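Local structure of Iron(III) ABC transporter, periplasmic iron-compound-binding protein (Vibrio cholerae, 3TEF) at residues K183-S188 against N258-A263; Y254-A259 against T270-A275. The protein probably binds iron-loaded catecholate siderophores in the periplasm and passes them to an ABC transporter for iron uptake. All coordinates share one frame; numbering follows the deposited sequence.

Overall arrangement
The two contacts lie in one region, with centres about 8 Å apart. Both use helix 257-262 and share Asn-258 and Ala-259. Contact 1 joins Trp-260, in the middle of this helix, to Phe-185 in 183-188. Contact 2 ties its start forward to helix 267-279, the last helix of the chain. In chain order 183-188 comes first, then 254-263, then 270-275. Trp-260 joins the two, because its CZ2 packs against Met-273 O at 3.6 Å. The fold is that of the two-lobed periplasmic binding proteins with a long connecting helix, 131-154. Here the link from strand 252-254 into helix 267-279 packs against both 183-188 and 270-275.

Contact 1 (K183-S188 against N258-A263); sequences KDFGFS and NAWYIA
Trp-260, which meets Phe-185 across this contact, donates from its indole NE1 to OD2 of Asp-276. The same oxygen also accepts from the backbone N of Asp-256, so two N-H groups grip it. The bond from NE1 holds the pyrrole side of the indole. The six-membered side is left to meet Phe-185.

The touch itself is small and apolar. CH2 of Trp-260 lies 3.6 Å from CE2 of Phe-185. The rings meet rim to rim and neither lies over the other. Their centroids are 5.9 Å apart. Their planes are turned by 48°, and this is not a stack. The backbones stay far apart, with CA of Phe-185 and CA of Trp-260 separated by 13.2 Å. The two long side chains span that gap. The CB bond of Trp-260 does not aim at 183-188, but the end of the indole comes nearer.

Phe-185 lies near the end of helix 180-184, where Gly-186 turns the chain with positive phi. O of Phe-185 accepts from ND2 of Asn-152 on the long helix 131-154. The side chain of Phe-185 also touches Met-277 of the C-terminal helix 267-279. The contact thus joins helix 257-262 to 183-188 beside both helices of this periplasmic binding protein fold. It is buried, and its cohesion rests on van der Waals contact between rims. The indole's orientation is probably fixed in part by Asp-276 and in part by surrounding packing.

Contact 2 (Y254-A259 against T270-A275); sequences YLDVNA and TEQMVA
Ala-259 and Gln-272 make the tight part of this contact. CB of Ala-259 lies 3.6 Å from CB of Gln-272. Their CA atoms are only 6.1 Å apart. The small methyl lets the two helices come close. Asp-256 adds a second touch, with its CB 3.6 Å from CG of Gln-272. CG of Gln-272 thus rests against both residues. Met-273 closes the buried flank more loosely. Its CG is 4.3 Å from CB of Ala-259. Its SD sits 4.0 Å from O of Ala-259.

Asp-256 is the N-cap of helix 257-262. Its OD2 accepts from N of Ala-259 at 2.9 Å, through the anti lone pair. The first torsion sets CG opposite the backbone N (chi1 -175°), which brings the carboxylate over the first turn. Asp-256 and Ala-259, joined by the cap, are also the two residues that pack on Gln-272, where the loop after strand 252-254 enters the helix.

The outer side is polar and wetter. A water donates to OD1 of Asp-256 at 3.0 Å and, more weakly, to OE1 of Gln-272. No direct hydrogen bond joins the two side chains. The carboxylate and amide planes are 30° apart. Gln-272 bends at its second torsion, and its NE2 bonds to OD1 of Asp-276, one turn further along helix 267-279.

Contact 1 (K183-S188 against N258-A263)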
ATOM      1  N   LYS A 183      -4.866  -5.705 -12.462  1.00 27.89           N
ATOM      2  CA  LYS A 183      -3.686  -5.817 -13.313  1.00 29.15           C
ATOM      3  C   LYS A 183      -2.739  -6.942 -12.900  1.00 30.29           C
ATOM      4  O   LYS A 183      -2.037  -7.514 -13.739  1.00 32.03           O
ATOM      5  CB  LYS A 183      -2.934  -4.484 -13.377  1.00 32.49           C
ATOM      6  CG  LYS A 183      -3.772  -3.334 -13.910  1.00 28.52           C
ATOM      7  CD  LYS A 183      -2.920  -2.130 -14.295  1.00 33.40           C
ATOM      8  CE  LYS A 183      -3.802  -0.984 -14.781  1.00 32.24           C
ATOM      9  NZ  LYS A 183      -2.999   0.169 -15.280  1.00 36.73           N
ATOM     10  N   ASP A 184      -2.715  -7.255 -11.612  1.00 27.20           N
ATOM     11  CA  ASP A 184      -1.777  -8.248 -11.092  1.00 30.05           C
ATOM     12  C   ASP A 184      -2.439  -9.534 -10.658  1.00 30.52           C
ATOM     13  O   ASP A 184      -1.894 -10.599 -10.873  1.00 33.29           O
ATOM     14  CB  ASP A 184      -0.970  -7.672  -9.932  1.00 27.38           C
ATOM     15  CG  ASP A 184      -0.219  -6.422 -10.321  1.00 29.20           C
ATOM     16  OD1 ASP A 184       0.380  -6.399 -11.417  1.00 33.23           O
ATOM     17  OD2 ASP A 184      -0.237  -5.450  -9.540  1.00 31.25           O
ATOM     18  N   PHE A 185      -3.607  -9.433 -10.038  1.00 27.09           N
ATOM     19  CA  PHE A 185      -4.267 -10.604  -9.489  1.00 28.84           C
ATOM     20  C   PHE A 185      -5.264 -11.219 -10.470  1.00 28.13           C
ATOM     21  O   PHE A 185      -5.800 -12.302 -10.224  1.00 34.44           O
ATOM     22  CB  PHE A 185      -4.942 -10.246  -8.167  1.00 27.99           C
ATOM     23  CG  PHE A 185      -3.976 -10.039  -7.032  1.00 27.86           C
ATOM     24  CD1 PHE A 185      -3.021 -10.998  -6.730  1.00 27.13           C
ATOM     25  CD2 PHE A 185      -4.010  -8.877  -6.273  1.00 25.25           C
ATOM     26  CE1 PHE A 185      -2.132 -10.820  -5.680  1.00 29.72           C
ATOM     27  CE2 PHE A 185      -3.116  -8.686  -5.217  1.00 28.63           C
ATOM     28  CZ  PHE A 185      -2.183  -9.657  -4.914  1.00 27.27           C
ATOM     29  N   GLY A 186      -5.526 -10.502 -11.559  1.00 30.43           N
ATOM     30  CA  GLY A 186      -6.249 -11.061 -12.688  1.00 35.68           C
ATOM     31  C   GLY A 186      -7.765 -11.016 -12.674  1.00 38.87           C
ATOM     32  O   GLY A 186      -8.411 -11.705 -13.469  1.00 37.63           O
ATOM     33  N   PHE A 187      -8.352 -10.220 -11.788  1.00 32.70           N
ATOM     34  CA  PHE A 187      -9.795 -10.020 -11.826  1.00 29.66           C
ATOM     35  C   PHE A 187     -10.134  -9.048 -12.946  1.00 30.22           C
ATOM     36  O   PHE A 187      -9.297  -8.252 -13.365  1.00 30.87           O
ATOM     37  CB  PHE A 187     -10.298  -9.433 -10.505  1.00 26.85           C
ATOM     38  CG  PHE A 187     -10.330 -10.406  -9.369  1.00 25.18           C
ATOM     39  CD1 PHE A 187     -11.346 -11.339  -9.261  1.00 29.30           C
ATOM     40  CD2 PHE A 187      -9.362 -10.359  -8.375  1.00 29.21           C
ATOM     41  CE1 PHE A 187     -11.381 -12.222  -8.209  1.00 30.34           C
ATOM     42  CE2 PHE A 187      -9.393 -11.242  -7.307  1.00 26.42           C
ATOM     43  CZ  PHE A 187     -10.406 -12.172  -7.219  1.00 30.91           C
ATOM     44  N   SER A 188     -11.371  -9.102 -13.427  1.00 32.61           N
ATOM     45  CA  SER A 188     -11.866  -8.044 -14.298  1.00 32.23           C
ATOM     46  C   SER A 188     -12.787  -7.151 -13.465  1.00 32.97           C
ATOM     47  O   SER A 188     -13.288  -7.573 -12.422  1.00 32.10           O
ATOM     48  CB  SER A 188     -12.606  -8.629 -15.509  1.00 39.15           C
ATOM     49  OG  SER A 188     -13.750  -9.360 -15.102  1.00 39.35           O
ATOM     50  N   ASN A 258      -4.353  -2.233   6.618  1.00 20.81           N
ATOM     51  CA  ASN A 258      -2.962  -1.811   6.617  1.00 20.68           C
ATOM     52  C   ASN A 258      -2.252  -2.204   5.322  1.00 18.55           C
ATOM     53  O   ASN A 258      -1.580  -1.391   4.691  1.00 19.45           O
ATOM     54  CB  ASN A 258      -2.195  -2.407   7.799  1.00 21.95           C
ATOM     55  CG  ASN A 258      -0.711  -2.120   7.715  1.00 20.18           C
ATOM     56  OD1 ASN A 258      -0.280  -0.990   7.952  1.00 22.43           O
ATOM     57  ND2 ASN A 258       0.077  -3.130   7.330  1.00 20.25           N
ATOM     58  N   ALA A 259      -2.402  -3.462   4.931  1.00 21.30           N
ATOM     59  CA  ALA A 259      -1.635  -3.977   3.811  1.00 18.67           C
ATOM     60  C   ALA A 259      -2.011  -3.294   2.496  1.00 20.00           C
ATOM     61  O   ALA A 259      -1.135  -3.001   1.689  1.00 21.44           O
ATOM     62  CB  ALA A 259      -1.800  -5.476   3.676  1.00 20.81           C
ATOM     63  N   TRP A 260      -3.310  -3.076   2.281  1.00 20.13           N
ATOM     64  CA  TRP A 260      -3.798  -2.580   0.983  1.00 19.35           C
ATOM     65  C   TRP A 260      -3.856  -1.062   0.863  1.00 20.69           C
ATOM     66  O   TRP A 260      -3.741  -0.517  -0.238  1.00 21.53           O
ATOM     67  CB  TRP A 260      -5.194  -3.144   0.682  1.00 22.64           C
ATOM     68  CG  TRP A 260      -5.223  -4.627   0.413  1.00 20.95           C
ATOM     69  CD1 TRP A 260      -5.203  -5.627   1.346  1.00 22.26           C
ATOM     70  CD2 TRP A 260      -5.311  -5.277  -0.865  1.00 22.12           C
ATOM     71  NE1 TRP A 260      -5.249  -6.851   0.729  1.00 23.29           N
ATOM     72  CE2 TRP A 260      -5.318  -6.663  -0.629  1.00 21.63           C
ATOM     73  CE3 TRP A 260      -5.358  -4.816  -2.189  1.00 24.65           C
ATOM     74  CZ2 TRP A 260      -5.386  -7.601  -1.663  1.00 23.60           C
ATOM     75  CZ3 TRP A 260      -5.435  -5.742  -3.209  1.00 25.94           C
ATOM     76  CH2 TRP A 260      -5.446  -7.119  -2.942  1.00 22.66           C
ATOM     77  N   TYR A 261      -4.033  -0.385   1.991  1.00 20.18           N
ATOM     78  CA  TYR A 261      -4.347   1.035   1.968  1.00 21.36           C
ATOM     79  C   TYR A 261      -3.253   1.898   2.617  1.00 20.97           C
ATOM     80  O   TYR A 261      -2.902   2.959   2.112  1.00 22.43           O
ATOM     81  CB  TYR A 261      -5.704   1.255   2.648  1.00 22.09           C
ATOM     82  CG  TYR A 261      -6.157   2.698   2.661  1.00 24.89           C
ATOM     83  CD1 TYR A 261      -6.567   3.327   1.492  1.00 25.58           C
ATOM     84  CD2 TYR A 261      -6.177   3.422   3.844  1.00 25.58           C
ATOM     85  CE1 TYR A 261      -6.983   4.660   1.504  1.00 27.72           C
ATOM     86  CE2 TYR A 261      -6.595   4.753   3.869  1.00 28.90           C
ATOM     87  CZ  TYR A 261      -6.994   5.357   2.699  1.00 29.99           C
ATOM     88  OH  TYR A 261      -7.405   6.670   2.731  1.00 34.54           O
ATOM     89  N   ILE A 262      -2.712   1.424   3.734  1.00 19.50           N
ATOM     90  CA  ILE A 262      -1.732   2.192   4.501  1.00 18.28           C
ATOM     91  C   ILE A 262      -0.285   1.928   4.088  1.00 20.54           C
ATOM     92  O   ILE A 262       0.454   2.855   3.746  1.00 20.19           O
ATOM     93  CB  ILE A 262      -1.863   1.925   6.026  1.00 19.91           C
ATOM     94  CG1 ILE A 262      -3.259   2.329   6.537  1.00 24.04           C
ATOM     95  CG2 ILE A 262      -0.750   2.646   6.797  1.00 22.51           C
ATOM     96  CD1 ILE A 262      -3.547   3.808   6.468  1.00 23.86           C
ATOM     97  N   ALA A 263       0.118   0.663   4.115  1.00 18.83           N
ATOM     98  CA  ALA A 263       1.524   0.293   4.005  1.00 17.50           C
ATOM     99  C   ALA A 263       1.862   0.011   2.556  1.00 18.30           C
ATOM    100  O   ALA A 263       2.309  -1.080   2.189  1.00 20.15           O
ATOM    101  CB  ALA A 263       1.819  -0.941   4.877  1.00 19.47           C
TER

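Contact 2 (Y254-A259 against T270-A275)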
ATOM      1  N   TYR A 254     -12.874  -9.271   3.208  1.00 26.23           N
ATOM      2  CA  TYR A 254     -12.523  -8.045   3.939  1.00 28.81           C
ATOM      3  C   TYR A 254     -11.007  -7.870   3.980  1.00 29.29           C
ATOM      4  O   TYR A 254     -10.318  -8.462   4.809  1.00 28.67           O
ATOM      5  CB  TYR A 254     -13.159  -8.035   5.339  1.00 31.57           C
ATOM      6  CG  TYR A 254     -14.668  -8.066   5.256  1.00 32.43           C
ATOM      7  CD1 TYR A 254     -15.397  -6.891   5.177  1.00 31.63           C
ATOM      8  CD2 TYR A 254     -15.362  -9.275   5.201  1.00 34.45           C
ATOM      9  CE1 TYR A 254     -16.768  -6.906   5.065  1.00 34.66           C
ATOM     10  CE2 TYR A 254     -16.739  -9.302   5.095  1.00 33.15           C
ATOM     11  CZ  TYR A 254     -17.437  -8.112   5.028  1.00 35.90           C
ATOM     12  OH  TYR A 254     -18.806  -8.108   4.912  1.00 35.58           O
ATOM     13  N   LEU A 255     -10.501  -7.059   3.054  1.00 26.03           N
ATOM     14  CA  LEU A 255      -9.067  -6.921   2.835  1.00 23.71           C
ATOM     15  C   LEU A 255      -8.364  -6.288   4.033  1.00 22.97           C
ATOM     16  O   LEU A 255      -8.922  -5.414   4.694  1.00 25.22           O
ATOM     17  CB  LEU A 255      -8.802  -6.079   1.587  1.00 22.07           C
ATOM     18  CG  LEU A 255      -9.375  -6.555   0.244  1.00 25.59           C
ATOM     19  CD1 LEU A 255      -8.965  -5.596  -0.848  1.00 23.55           C
ATOM     20  CD2 LEU A 255      -8.905  -7.957  -0.096  1.00 25.11           C
ATOM     21  N   ASP A 256      -7.136  -6.715   4.293  1.00 21.81           N
ATOM     22  CA  ASP A 256      -6.372  -6.150   5.401  1.00 24.44           C
ATOM     23  C   ASP A 256      -6.116  -4.675   5.112  1.00 23.33           C
ATOM     24  O   ASP A 256      -5.462  -4.321   4.135  1.00 21.66           O
ATOM     25  CB  ASP A 256      -5.047  -6.887   5.573  1.00 23.69           C
ATOM     26  CG  ASP A 256      -4.277  -6.411   6.792  1.00 28.70           C
ATOM     27  OD1 ASP A 256      -4.517  -6.938   7.899  1.00 31.08           O
ATOM     28  OD2 ASP A 256      -3.442  -5.503   6.651  1.00 23.50           O
ATOM     29  N   VAL A 257      -6.646  -3.802   5.951  1.00 20.75           N
ATOM     30  CA  VAL A 257      -6.586  -2.378   5.639  1.00 26.45           C
ATOM     31  C   VAL A 257      -5.161  -1.831   5.644  1.00 22.28           C
ATOM     32  O   VAL A 257      -4.792  -1.059   4.765  1.00 21.85           O
ATOM     33  CB  VAL A 257      -7.465  -1.548   6.583  1.00 26.77           C
ATOM     34  CG1 VAL A 257      -7.375  -0.069   6.205  1.00 28.52           C
ATOM     35  CG2 VAL A 257      -8.892  -2.035   6.505  1.00 28.65           C
ATOM     36  N   ASN A 258      -4.353  -2.233   6.618  1.00 20.81           N
ATOM     37  CA  ASN A 258      -2.962  -1.811   6.617  1.00 20.68           C
ATOM     38  C   ASN A 258      -2.252  -2.204   5.322  1.00 18.55           C
ATOM     39  O   ASN A 258      -1.580  -1.391   4.691  1.00 19.45           O
ATOM     40  CB  ASN A 258      -2.195  -2.407   7.799  1.00 21.95           C
ATOM     41  CG  ASN A 258      -0.711  -2.120   7.715  1.00 20.18           C
ATOM     42  OD1 ASN A 258      -0.280  -0.990   7.952  1.00 22.43           O
ATOM     43  ND2 ASN A 258       0.077  -3.130   7.330  1.00 20.25           N
ATOM     44  N   ALA A 259      -2.402  -3.462   4.931  1.00 21.30           N
ATOM     45  CA  ALA A 259      -1.635  -3.977   3.811  1.00 18.67           C
ATOM     46  C   ALA A 259      -2.011  -3.294   2.496  1.00 20.00           C
ATOM     47  O   ALA A 259      -1.135  -3.001   1.689  1.00 21.44           O
ATOM     48  CB  ALA A 259      -1.800  -5.476   3.676  1.00 20.81           C
ATOM     49  N   THR A 270       2.652  -6.616   1.019  1.00 19.51           N
ATOM     50  CA  THR A 270       2.431  -7.300  -0.243  1.00 20.67           C
ATOM     51  C   THR A 270       2.199  -8.780   0.006  1.00 18.52           C
ATOM     52  O   THR A 270       1.355  -9.392  -0.633  1.00 22.17           O
ATOM     53  CB  THR A 270       3.594  -7.073  -1.216  1.00 20.31           C
ATOM     54  OG1 THR A 270       3.708  -5.671  -1.483  1.00 21.40           O
ATOM     55  CG2 THR A 270       3.337  -7.816  -2.517  1.00 23.26           C
ATOM     56  N   GLU A 271       2.927  -9.341   0.960  1.00 22.44           N
ATOM     57  CA  GLU A 271       2.680 -10.729   1.348  1.00 23.39           C
ATOM     58  C   GLU A 271       1.276 -10.937   1.895  1.00 23.71           C
ATOM     59  O   GLU A 271       0.626 -11.951   1.599  1.00 24.66           O
ATOM     60  CB  GLU A 271       3.754 -11.205   2.314  1.00 25.43           C
ATOM     61  CG  GLU A 271       5.075 -11.335   1.587  1.00 26.85           C
ATOM     62  CD  GLU A 271       6.225 -11.659   2.496  1.00 35.65           C
ATOM     63  OE1 GLU A 271       6.147 -11.348   3.703  1.00 35.54           O
ATOM     64  OE2 GLU A 271       7.214 -12.228   1.997  1.00 39.56           O
ATOM     65  N   GLN A 272       0.787  -9.958   2.654  1.00 21.08           N
ATOM     66  CA  GLN A 272      -0.588  -9.992   3.135  1.00 22.16           C
ATOM     67  C   GLN A 272      -1.622  -9.844   2.016  1.00 23.40           C
ATOM     68  O   GLN A 272      -2.666 -10.499   2.047  1.00 24.10           O
ATOM     69  CB  GLN A 272      -0.819  -8.934   4.219  1.00 25.06           C
ATOM     70  CG  GLN A 272      -2.197  -8.993   4.863  1.00 23.46           C
ATOM     71  CD  GLN A 272      -2.397 -10.251   5.685  1.00 29.56           C
ATOM     72  OE1 GLN A 272      -1.610 -10.539   6.584  1.00 31.29           O
ATOM     73  NE2 GLN A 272      -3.435 -11.019   5.362  1.00 27.06           N
ATOM     74  N   MET A 273      -1.353  -8.966   1.046  1.00 20.90           N
ATOM     75  CA  MET A 273      -2.243  -8.851  -0.107  1.00 18.24           C
ATOM     76  C   MET A 273      -2.390 -10.203  -0.794  1.00 24.06           C
ATOM     77  O   MET A 273      -3.491 -10.602  -1.160  1.00 24.74           O
ATOM     78  CB  MET A 273      -1.714  -7.820  -1.108  1.00 20.52           C
ATOM     79  CG  MET A 273      -1.676  -6.390  -0.549  1.00 20.32           C
ATOM     80  SD  MET A 273      -0.734  -5.274  -1.594  1.00 21.93           S
ATOM     81  CE  MET A 273      -1.701  -5.358  -3.108  1.00 23.35           C
ATOM     82  N   VAL A 274      -1.265 -10.876  -1.006  1.00 21.34           N
ATOM     83  CA  VAL A 274      -1.280 -12.214  -1.599  1.00 27.68           C
ATOM     84  C   VAL A 274      -2.127 -13.183  -0.762  1.00 27.93           C
ATOM     85  O   VAL A 274      -2.991 -13.898  -1.293  1.00 27.48           O
ATOM     86  CB  VAL A 274       0.145 -12.768  -1.763  1.00 26.63           C
ATOM     87  CG1 VAL A 274       0.110 -14.280  -1.986  1.00 29.00           C
ATOM     88  CG2 VAL A 274       0.852 -12.073  -2.914  1.00 24.01           C
ATOM     89  N   ALA A 275      -1.897 -13.191   0.543  1.00 24.49           N
ATOM     90  CA  ALA A 275      -2.673 -14.050   1.438  1.00 28.90           C
ATOM     91  C   ALA A 275      -4.165 -13.746   1.335  1.00 31.33           C
ATOM     92  O   ALA A 275      -4.987 -14.663   1.311  1.00 32.87           O
ATOM     93  CB  ALA A 275      -2.202 -13.917   2.876  1.00 28.76           C
TER
HETATM   94  O   HOH W   1      -3.170  -9.556   8.672  1.00 48.45           O